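PDB 1FT5: cytochrome c-554 from Nitrosomonas europaea, which carries electrons through four c-type hemes in periplasmic ammonia oxidation, accepting them directly from hydroxylamine oxidoreductase. Local coordinates for residues K115-L121 / V187-K193; F168-K173 / F194-F200. All blocks are in the same frame, centred on the assembly; numbering follows the deposited sequence.

Contact 1 (K115-L121 / V187-K193). With HEM (protoporphyrin IX containing Fe), chain E.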
loop_
_atom_site.group_PDB
_atom_site.type_symbol
_atom_site.label_atom_id
_atom_site.label_comp_id
_atom_site.label_asym_id
_atom_site.label_seq_id
_atom_site.Cartn_x
_atom_site.Cartn_y
_atom_site.Cartn_z
ATOM N N LYS A 115 -18.875 14.052 12.712
ATOM C CA LYS A 115 -18.080 13.562 11.576
ATOM C C LYS A 115 -16.851 14.458 11.460
ATOM O O LYS A 115 -16.823 15.550 11.975
ATOM C CB LYS A 115 -18.887 13.622 10.300
ATOM C CG LYS A 115 -19.929 12.504 10.293
ATOM C CD LYS A 115 -20.815 12.554 9.087
ATOM C CE LYS A 115 -21.839 11.425 9.178
ATOM N NZ LYS A 115 -22.091 11.052 10.625
ATOM N N THR A 116 -15.823 13.995 10.745
ATOM C CA THR A 116 -14.591 14.801 10.632
ATOM C C THR A 116 -14.266 14.918 9.159
ATOM O O THR A 116 -14.441 13.958 8.433
ATOM C CB THR A 116 -13.445 14.098 11.331
ATOM O OG1 THR A 116 -13.655 14.149 12.755
ATOM C CG2 THR A 116 -12.084 14.757 10.996
ATOM N N PRO A 117 -13.839 16.108 8.698
ATOM C CA PRO A 117 -13.511 16.248 7.281
ATOM C C PRO A 117 -12.272 15.438 6.874
ATOM O O PRO A 117 -11.270 15.429 7.579
ATOM C CB PRO A 117 -13.269 17.767 7.101
ATOM C CG PRO A 117 -13.844 18.446 8.372
ATOM C CD PRO A 117 -13.718 17.383 9.437
ATOM N N ARG A 118 -12.343 14.797 5.705
ATOM C CA ARG A 118 -11.162 14.074 5.191
ATOM C C ARG A 118 -10.025 15.088 4.978
ATOM O O ARG A 118 -8.854 14.707 5.016
ATOM C CB ARG A 118 -11.485 13.416 3.844
ATOM C CG ARG A 118 -12.259 12.117 3.972
ATOM C CD ARG A 118 -12.363 11.440 2.592
ATOM N NE ARG A 118 -13.072 10.227 2.836
ATOM C CZ ARG A 118 -14.389 10.147 2.736
ATOM N NH1 ARG A 118 -15.093 11.212 2.373
ATOM N NH2 ARG A 118 -15.006 9.065 3.145
ATOM N N LYS A 119 -10.364 16.371 4.770
ATOM C CA LYS A 119 -9.300 17.372 4.590
ATOM C C LYS A 119 -8.342 17.356 5.778
ATOM O O LYS A 119 -7.130 17.540 5.618
ATOM C CB LYS A 119 -9.899 18.784 4.451
ATOM C CG LYS A 119 -8.859 19.884 4.312
ATOM C CD LYS A 119 -9.548 21.271 4.297
ATOM C CE LYS A 119 -10.471 21.421 3.068
ATOM N NZ LYS A 119 -11.171 22.760 2.992
ATOM N N ASP A 120 -8.878 17.164 6.987
ATOM C CA ASP A 120 -8.039 17.118 8.174
ATOM C C ASP A 120 -7.050 15.969 8.071
ATOM O O ASP A 120 -5.914 16.098 8.507
ATOM C CB ASP A 120 -8.863 16.912 9.470
ATOM C CG ASP A 120 -9.659 18.140 9.884
ATOM O OD1 ASP A 120 -10.237 18.096 10.987
ATOM O OD2 ASP A 120 -9.709 19.115 9.151
ATOM N N LEU A 121 -7.485 14.822 7.536
ATOM C CA LEU A 121 -6.594 13.662 7.373
ATOM C C LEU A 121 -5.596 13.889 6.251
ATOM O O LEU A 121 -4.427 13.489 6.389
ATOM C CB LEU A 121 -7.394 12.392 7.040
ATOM C CG LEU A 121 -8.455 12.016 8.092
ATOM C CD1 LEU A 121 -9.202 10.850 7.533
ATOM C CD2 LEU A 121 -7.810 11.639 9.414
ATOM N N VAL A 187 -17.496 8.021 9.469
ATOM C CA VAL A 187 -16.884 8.967 10.396
ATOM C C VAL A 187 -16.306 10.120 9.574
ATOM O O VAL A 187 -16.429 11.279 9.951
ATOM C CB VAL A 187 -15.736 8.291 11.174
ATOM C CG1 VAL A 187 -14.932 9.329 11.995
ATOM C CG2 VAL A 187 -16.298 7.185 12.059
ATOM N N PHE A 188 -15.635 9.842 8.444
ATOM C CA PHE A 188 -15.054 10.928 7.671
ATOM C C PHE A 188 -15.909 11.325 6.518
ATOM O O PHE A 188 -16.588 10.472 5.941
ATOM C CB PHE A 188 -13.638 10.497 7.206
ATOM C CG PHE A 188 -12.699 10.258 8.357
ATOM C CD1 PHE A 188 -12.400 8.979 8.761
ATOM C CD2 PHE A 188 -12.208 11.347 9.103
ATOM C CE1 PHE A 188 -11.625 8.739 9.901
ATOM C CE2 PHE A 188 -11.434 11.124 10.251
ATOM C CZ PHE A 188 -11.147 9.849 10.645
ATOM N N GLU A 189 -15.886 12.611 6.167
ATOM C CA GLU A 189 -16.693 13.104 5.067
ATOM C C GLU A 189 -16.009 14.149 4.207
ATOM O O GLU A 189 -14.989 14.713 4.587
ATOM C CB GLU A 189 -18.013 13.679 5.601
ATOM C CG GLU A 189 -17.854 14.668 6.708
ATOM C CD GLU A 189 -19.163 15.415 6.995
ATOM O OE1 GLU A 189 -20.203 15.059 6.398
ATOM O OE2 GLU A 189 -19.123 16.357 7.804
ATOM N N GLY A 190 -16.557 14.361 3.013
ATOM C CA GLY A 190 -16.052 15.374 2.116
ATOM C C GLY A 190 -14.758 15.060 1.395
ATOM O O GLY A 190 -14.280 13.926 1.443
ATOM N N GLU A 191 -14.238 16.077 0.703
ATOM C CA GLU A 191 -13.012 15.946 -0.082
ATOM C C GLU A 191 -11.740 16.231 0.693
ATOM O O GLU A 191 -11.749 16.921 1.714
ATOM C CB GLU A 191 -13.091 16.902 -1.260
ATOM C CG GLU A 191 -14.211 16.588 -2.222
ATOM C CD GLU A 191 -13.943 15.346 -3.062
ATOM O OE1 GLU A 191 -12.771 15.011 -3.299
ATOM O OE2 GLU A 191 -14.930 14.722 -3.494
ATOM N N PRO A 192 -10.608 15.683 0.245
ATOM C CA PRO A 192 -10.464 14.821 -0.934
ATOM C C PRO A 192 -10.976 13.414 -0.680
ATOM O O PRO A 192 -10.646 12.763 0.305
ATOM C CB PRO A 192 -8.964 14.860 -1.228
ATOM C CG PRO A 192 -8.354 15.010 0.088
ATOM C CD PRO A 192 -9.322 15.872 0.927
ATOM N N LYS A 193 -11.791 12.955 -1.618
ATOM C CA LYS A 193 -12.426 11.647 -1.544
ATOM C C LYS A 193 -12.004 10.850 -2.784
ATOM O O LYS A 193 -12.031 11.350 -3.886
ATOM C CB LYS A 193 -13.953 11.804 -1.538
ATOM C CG LYS A 193 -14.671 10.526 -1.206
ATOM C CD LYS A 193 -16.104 10.866 -0.826
ATOM C CE LYS A 193 -16.990 10.615 -1.953
ATOM N NZ LYS A 193 -18.422 10.534 -1.460
HETATM C CHA HEM E . -11.097 5.008 8.670
HETATM C CHB HEM E . -6.756 3.576 7.090
HETATM C CHC HEM E . -5.193 3.408 11.700
HETATM C CHD HEM E . -9.842 3.848 13.210
HETATM C C1A HEM E . -10.033 4.685 7.837
HETATM C C2A HEM E . -10.078 4.757 6.385
HETATM C C3A HEM E . -8.857 4.280 5.953
HETATM C C4A HEM E . -8.094 3.997 7.115
HETATM C CMA HEM E . -8.346 4.117 4.509
HETATM C CAA HEM E . -11.221 5.258 5.553
HETATM C CBA HEM E . -11.183 6.784 5.418
HETATM C CGA HEM E . -12.183 7.343 4.434
HETATM O O1A HEM E . -13.426 7.363 4.813
HETATM O O2A HEM E . -11.818 7.794 3.311
HETATM C C1B HEM E . -5.982 3.404 8.226
HETATM C C2B HEM E . -4.587 3.158 8.184
HETATM C C3B HEM E . -4.098 3.214 9.471
HETATM C C4B HEM E . -5.245 3.451 10.318
HETATM C CMB HEM E . -3.752 2.892 6.903
HETATM C CAB HEM E . -2.631 3.034 9.966
HETATM C CBB HEM E . -1.716 4.238 9.673
HETATM C C1C HEM E . -6.338 3.450 12.487
HETATM C C2C HEM E . -6.315 3.208 13.931
HETATM C C3C HEM E . -7.632 3.239 14.310
HETATM C C4C HEM E . -8.429 3.576 13.189
HETATM C CMC HEM E . -5.075 2.915 14.810
HETATM C CAC HEM E . -8.192 2.876 15.699
HETATM C CBC HEM E . -7.804 3.657 16.932
HETATM C C1D HEM E . -10.553 4.277 12.089
HETATM C C2D HEM E . -11.914 4.671 12.110
HETATM C C3D HEM E . -12.249 5.031 10.862
HETATM C C4D HEM E . -11.082 4.857 10.046
HETATM C CMD HEM E . -12.812 4.670 13.402
HETATM C CAD HEM E . -13.644 5.355 10.423
HETATM C CBD HEM E . -14.474 4.147 10.072
HETATM C CGD HEM E . -15.900 4.362 9.559
HETATM O O1D HEM E . -16.665 3.394 9.770
HETATM O O2D HEM E . -16.184 5.387 8.944
HETATM N NA HEM E . -8.809 4.215 8.281
HETATM N NB HEM E . -6.413 3.585 9.545
HETATM N NC HEM E . -7.638 3.673 12.025
HETATM N ND HEM E . -10.058 4.428 10.799
HETATM FE FE HEM E . -8.249 3.998 10.177
HETATM O O HOH W 1 -13.255 17.334 3.762
#
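Arg118 reaches across to Gly190 and grips a heme propionate. Its NH1 gives Gly190 O a bond of 3.0 Å that lies in the guanidinium plane and meets a lone pair in the carbonyl plane. NE and NH2 take the two oxygens of one carboxylate, NE to O2A of the heme at 2.8 Å (169° at the hydrogen) and NH2 to O1A at 2.9 Å. The chain runs extended from CG to NE, which carries the guanidinium past the strand; the Phe188-Glu189 backbone covers one face and Lys193 CG the other. Val187 N holds O2D of the second propionate.

Three backbone bonds pair the strands through two parallel beta bridges: Thr116 N to Val187 O (2.9 Å), Glu189 N to Thr116 O and Arg118 N to Glu189 O. One water joins Lys119 N to the carbonyls of Glu189 and Glu191.

Apolar packing centres on Phe188. Leu121 CD1 sits 3.5 Å from its ring centroid, 13° off the normal, a CH-pi contact; Val187 CG1 covers the opposite face, and the heme lies at the edge, C3D 3.9 Å from Phe188 CE1.

Strands 116-117 and 188-189 form a two-stranded parallel sheet beside this heme. Helix 99-112 packs against it: Ser105 bonds Thr116 OG1, and His102, an axial heme ligand, touches Leu121 and Phe188.

Contact 2 (F168-K173 / F194-F200). With HEM (protoporphyrin IX containing Fe), chain G.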
loop_
_atom_site.group_PDB
_atom_site.type_symbol
_atom_site.label_atom_id
_atom_site.label_comp_id
_atom_site.label_asym_id
_atom_site.label_seq_id
_atom_site.Cartn_x
_atom_site.Cartn_y
_atom_site.Cartn_z
ATOM N N PHE A 168 -3.797 2.062 -13.767
ATOM C CA PHE A 168 -4.363 2.335 -12.457
ATOM C C PHE A 168 -5.869 2.149 -12.350
ATOM O O PHE A 168 -6.341 1.486 -11.421
ATOM C CB PHE A 168 -4.021 3.754 -12.032
ATOM C CG PHE A 168 -4.666 4.135 -10.728
ATOM C CD1 PHE A 168 -4.183 3.664 -9.524
ATOM C CD2 PHE A 168 -5.763 5.016 -10.724
ATOM C CE1 PHE A 168 -4.769 4.053 -8.312
ATOM C CE2 PHE A 168 -6.328 5.406 -9.536
ATOM C CZ PHE A 168 -5.840 4.928 -8.314
ATOM N N ASP A 169 -6.609 2.721 -13.288
ATOM C CA ASP A 169 -8.056 2.673 -13.144
ATOM C C ASP A 169 -8.609 1.264 -13.147
ATOM O O ASP A 169 -9.716 1.022 -12.651
ATOM C CB ASP A 169 -8.721 3.496 -14.257
ATOM C CG ASP A 169 -8.605 5.001 -14.058
ATOM O OD1 ASP A 169 -8.114 5.531 -13.033
ATOM O OD2 ASP A 169 -9.031 5.713 -14.985
ATOM N N GLU A 170 -7.878 0.337 -13.762
ATOM C CA GLU A 170 -8.287 -1.056 -13.778
ATOM C C GLU A 170 -7.801 -1.809 -12.558
ATOM O O GLU A 170 -8.553 -2.478 -11.872
ATOM C CB GLU A 170 -7.730 -1.772 -15.020
ATOM C CG GLU A 170 -7.870 -0.923 -16.245
ATOM C CD GLU A 170 -9.071 -1.268 -17.049
ATOM O OE1 GLU A 170 -8.933 -1.236 -18.314
ATOM O OE2 GLU A 170 -10.134 -1.567 -16.434
ATOM N N MET A 171 -6.513 -1.669 -12.273
ATOM C CA MET A 171 -5.977 -2.446 -11.213
ATOM C C MET A 171 -6.362 -2.030 -9.810
ATOM O O MET A 171 -6.316 -2.863 -8.939
ATOM C CB MET A 171 -4.473 -2.554 -11.408
ATOM C CG MET A 171 -4.214 -3.966 -11.991
ATOM S SD MET A 171 -2.885 -4.006 -13.094
ATOM C CE MET A 171 -3.384 -5.366 -14.275
ATOM N N VAL A 172 -6.750 -0.773 -9.640
ATOM C CA VAL A 172 -7.198 -0.370 -8.278
ATOM C C VAL A 172 -8.541 -0.989 -7.963
ATOM O O VAL A 172 -8.952 -0.991 -6.794
ATOM C CB VAL A 172 -7.224 1.164 -8.157
ATOM C CG1 VAL A 172 -8.474 1.807 -8.891
ATOM C CG2 VAL A 172 -7.262 1.571 -6.638
ATOM N N LYS A 173 -9.164 -1.593 -8.978
ATOM C CA LYS A 173 -10.457 -2.250 -8.752
ATOM C C LYS A 173 -10.306 -3.733 -8.642
ATOM O O LYS A 173 -11.280 -4.450 -8.693
ATOM C CB LYS A 173 -11.476 -1.897 -9.878
ATOM C CG LYS A 173 -11.795 -0.459 -10.016
ATOM C CD LYS A 173 -13.122 -0.234 -10.839
ATOM C CE LYS A 173 -13.502 1.236 -10.882
ATOM N NZ LYS A 173 -14.836 1.328 -11.551
ATOM N N PHE A 194 -11.601 9.618 -2.547
ATOM C CA PHE A 194 -11.177 8.753 -3.664
ATOM C C PHE A 194 -12.321 8.623 -4.664
ATOM O O PHE A 194 -13.474 8.379 -4.267
ATOM C CB PHE A 194 -10.808 7.364 -3.131
ATOM C CG PHE A 194 -10.343 6.415 -4.207
ATOM C CD1 PHE A 194 -10.780 5.074 -4.187
ATOM C CD2 PHE A 194 -9.472 6.856 -5.198
ATOM C CE1 PHE A 194 -10.318 4.145 -5.206
ATOM C CE2 PHE A 194 -9.021 5.943 -6.199
ATOM C CZ PHE A 194 -9.449 4.623 -6.180
ATOM N N LYS A 195 -11.996 8.794 -5.950
ATOM C CA LYS A 195 -12.979 8.728 -7.032
ATOM C C LYS A 195 -13.836 7.514 -7.082
ATOM O O LYS A 195 -14.966 7.574 -7.641
ATOM C CB LYS A 195 -12.319 8.965 -8.400
ATOM C CG LYS A 195 -11.278 7.884 -8.819
ATOM C CD LYS A 195 -10.590 8.378 -10.085
ATOM C CE LYS A 195 -9.796 7.259 -10.790
ATOM N NZ LYS A 195 -9.121 7.803 -12.042
ATOM N N PHE A 196 -13.359 6.391 -6.546
ATOM C CA PHE A 196 -14.171 5.170 -6.556
ATOM C C PHE A 196 -14.695 4.804 -5.188
ATOM O O PHE A 196 -15.190 3.716 -4.969
ATOM C CB PHE A 196 -13.392 3.953 -7.106
ATOM C CG PHE A 196 -12.906 4.136 -8.522
ATOM C CD1 PHE A 196 -11.642 3.725 -8.888
ATOM C CD2 PHE A 196 -13.722 4.721 -9.493
ATOM C CE1 PHE A 196 -11.181 3.889 -10.207
ATOM C CE2 PHE A 196 -13.259 4.890 -10.838
ATOM C CZ PHE A 196 -11.955 4.458 -11.180
ATOM N N HIS A 197 -14.549 5.706 -4.213
ATOM C CA HIS A 197 -15.011 5.397 -2.854
ATOM C C HIS A 197 -16.524 4.997 -2.749
ATOM O O HIS A 197 -16.855 3.996 -2.138
ATOM C CB HIS A 197 -14.788 6.660 -1.968
ATOM C CG HIS A 197 -15.233 6.474 -0.544
ATOM N ND1 HIS A 197 -14.416 5.970 0.439
ATOM C CD2 HIS A 197 -16.431 6.722 0.055
ATOM C CE1 HIS A 197 -15.082 5.911 1.585
ATOM N NE2 HIS A 197 -16.312 6.361 1.375
ATOM N N ASP A 198 -17.383 5.801 -3.358
ATOM C CA ASP A 198 -18.809 5.478 -3.254
ATOM C C ASP A 198 -19.105 4.174 -3.947
ATOM O O ASP A 198 -19.873 3.337 -3.432
ATOM C CB ASP A 198 -19.635 6.603 -3.841
ATOM C CG ASP A 198 -19.511 7.881 -3.010
ATOM O OD1 ASP A 198 -19.284 7.769 -1.777
ATOM O OD2 ASP A 198 -19.625 8.958 -3.605
ATOM N N GLU A 199 -18.453 3.974 -5.107
ATOM C CA GLU A 199 -18.633 2.681 -5.791
ATOM C C GLU A 199 -18.181 1.506 -4.906
ATOM O O GLU A 199 -18.830 0.467 -4.742
ATOM C CB GLU A 199 -17.847 2.684 -7.107
ATOM C CG GLU A 199 -17.701 1.283 -7.703
ATOM C CD GLU A 199 -16.844 1.266 -9.007
ATOM O OE1 GLU A 199 -16.537 2.319 -9.558
ATOM O OE2 GLU A 199 -16.522 0.171 -9.465
ATOM N N PHE A 200 -16.998 1.633 -4.289
ATOM C CA PHE A 200 -16.483 0.559 -3.463
ATOM C C PHE A 200 -17.347 0.318 -2.200
ATOM O O PHE A 200 -17.532 -0.820 -1.753
ATOM C CB PHE A 200 -15.043 0.933 -3.013
ATOM C CG PHE A 200 -13.985 0.717 -4.049
ATOM C CD1 PHE A 200 -12.679 0.834 -3.676
ATOM C CD2 PHE A 200 -14.293 0.404 -5.371
ATOM C CE1 PHE A 200 -11.640 0.646 -4.603
ATOM C CE2 PHE A 200 -13.301 0.228 -6.294
ATOM C CZ PHE A 200 -11.951 0.343 -5.932
HETATM C CHA HEM G . -9.635 1.297 1.520
HETATM C CHB HEM G . -7.414 -0.250 5.578
HETATM C CHC HEM G . -3.671 -1.805 2.833
HETATM C CHD HEM G . -5.651 0.328 -1.049
HETATM C C1A HEM G . -9.347 0.962 2.851
HETATM C C2A HEM G . -10.236 1.198 3.944
HETATM C C3A HEM G . -9.617 0.801 5.068
HETATM C C4A HEM G . -8.338 0.288 4.699
HETATM C CMA HEM G . -10.141 0.855 6.517
HETATM C CAA HEM G . -11.673 1.826 3.844
HETATM C CBA HEM G . -12.784 0.695 3.891
HETATM C CGA HEM G . -12.575 -0.410 2.822
HETATM O O1A HEM G . -12.529 -0.064 1.662
HETATM O O2A HEM G . -12.447 -1.570 3.205
HETATM C C1B HEM G . -6.161 -0.800 5.175
HETATM C C2B HEM G . -5.251 -1.438 6.081
HETATM C C3B HEM G . -4.206 -1.926 5.312
HETATM C C4B HEM G . -4.539 -1.548 3.944
HETATM C CMB HEM G . -5.453 -1.551 7.594
HETATM C CAB HEM G . -2.972 -2.692 5.678
HETATM C CBB HEM G . -3.313 -4.053 6.332
HETATM C C1C HEM G . -3.924 -1.322 1.552
HETATM C C2C HEM G . -2.987 -1.468 0.493
HETATM C C3C HEM G . -3.478 -0.833 -0.547
HETATM C C4C HEM G . -4.774 -0.329 -0.202
HETATM C CMC HEM G . -1.629 -2.199 0.566
HETATM C CAC HEM G . -2.779 -0.627 -1.926
HETATM C CBC HEM G . -2.204 -1.824 -2.642
HETATM C C1D HEM G . -6.944 0.751 -0.698
HETATM C C2D HEM G . -7.858 1.404 -1.609
HETATM C C3D HEM G . -9.010 1.630 -0.876
HETATM C C4D HEM G . -8.742 1.135 0.452
HETATM C CMD HEM G . -7.566 1.820 -3.039
HETATM C CAD HEM G . -10.243 2.414 -1.304
HETATM C CBD HEM G . -10.239 3.788 -0.706
HETATM C CGD HEM G . -11.620 4.460 -0.582
HETATM O O1D HEM G . -11.637 5.573 -0.043
HETATM O O2D HEM G . -12.601 3.858 -1.013
HETATM N NA HEM G . -8.189 0.398 3.320
HETATM N NB HEM G . -5.721 -0.851 3.845
HETATM N NC HEM G . -5.015 -0.642 1.130
HETATM N ND HEM G . -7.479 0.573 0.592
HETATM FE FE HEM G . -6.621 -0.157 2.218
#
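The Phe196 ring is sandwiched between two lysine chains: Lys173 CE stands 3.4 Å from its centroid, only 5° off the normal, and Lys195 CG covers the opposite face, while Val172 CG1 meets the edge at 3.7 Å from Phe196 CE1. Phe196 is the N-cap residue of helix 197-202, into which the type I turn Phe194-His197 leads, and the contact brings this helix start against segment 168-173 in a multiheme cytochrome c. Lys173 NZ lies 4.2 Å from the Phe196 centroid and 19° off the normal, so a cation-pi interaction adds to the CH-pi contact. With an alanine in place of Phe196, Lys173 would probably lose its cation-pi and CH-pi partner while keeping Glu199, and a gap would be likely to open beside Val172 CG1.

The Phe200 ring receives Val172 O and Lys173 CG at its edge, and Phe196 CB lies over one face. Phe168 turns its own edge to Phe194, with its CZ 4.0 Å from Phe194 CE2. Val172 divides its branches: CG1 serves Phe196, whereas CG2, anti to the backbone N, packs on Phe194 CZ and on a heme methyl.

Two salt bridges flank the rings. Lys195 NZ approaches Asp169 OD1 at 2.7 Å from the syn side, 31° out of the carboxylate plane, and Lys173 NZ takes the syn lone pair of Glu199 OE1, with a weak second bond to OE2. On the heme side, His197 ND1 donates to propionate O1D at 2.8 Å, nearly straight, the oxygen lying in the plane of the imidazole.

How the contacts relate
Both contacts are partly buried; most of the charged chains lie toward the surface, though Arg118 is buried against a propionate. Contact 2 lies deeper, its centre about 14 Å from the centre of the chain, against about 20 Å for contact 1. Contact 1 rests on backbone pairing in a small parallel sheet, whereas contact 2 has no backbone bond across it and relies on phenylalanine rings and lysine-carboxylate pairs. Each engages a different heme's propionates, by an arginine side chain and a backbone N-H in one and by a histidine in the other. Their second segments are consecutive in the chain, and a salt bridge from Lys193 NZ to Asp198 OD1 (2.9 Å) ties them together.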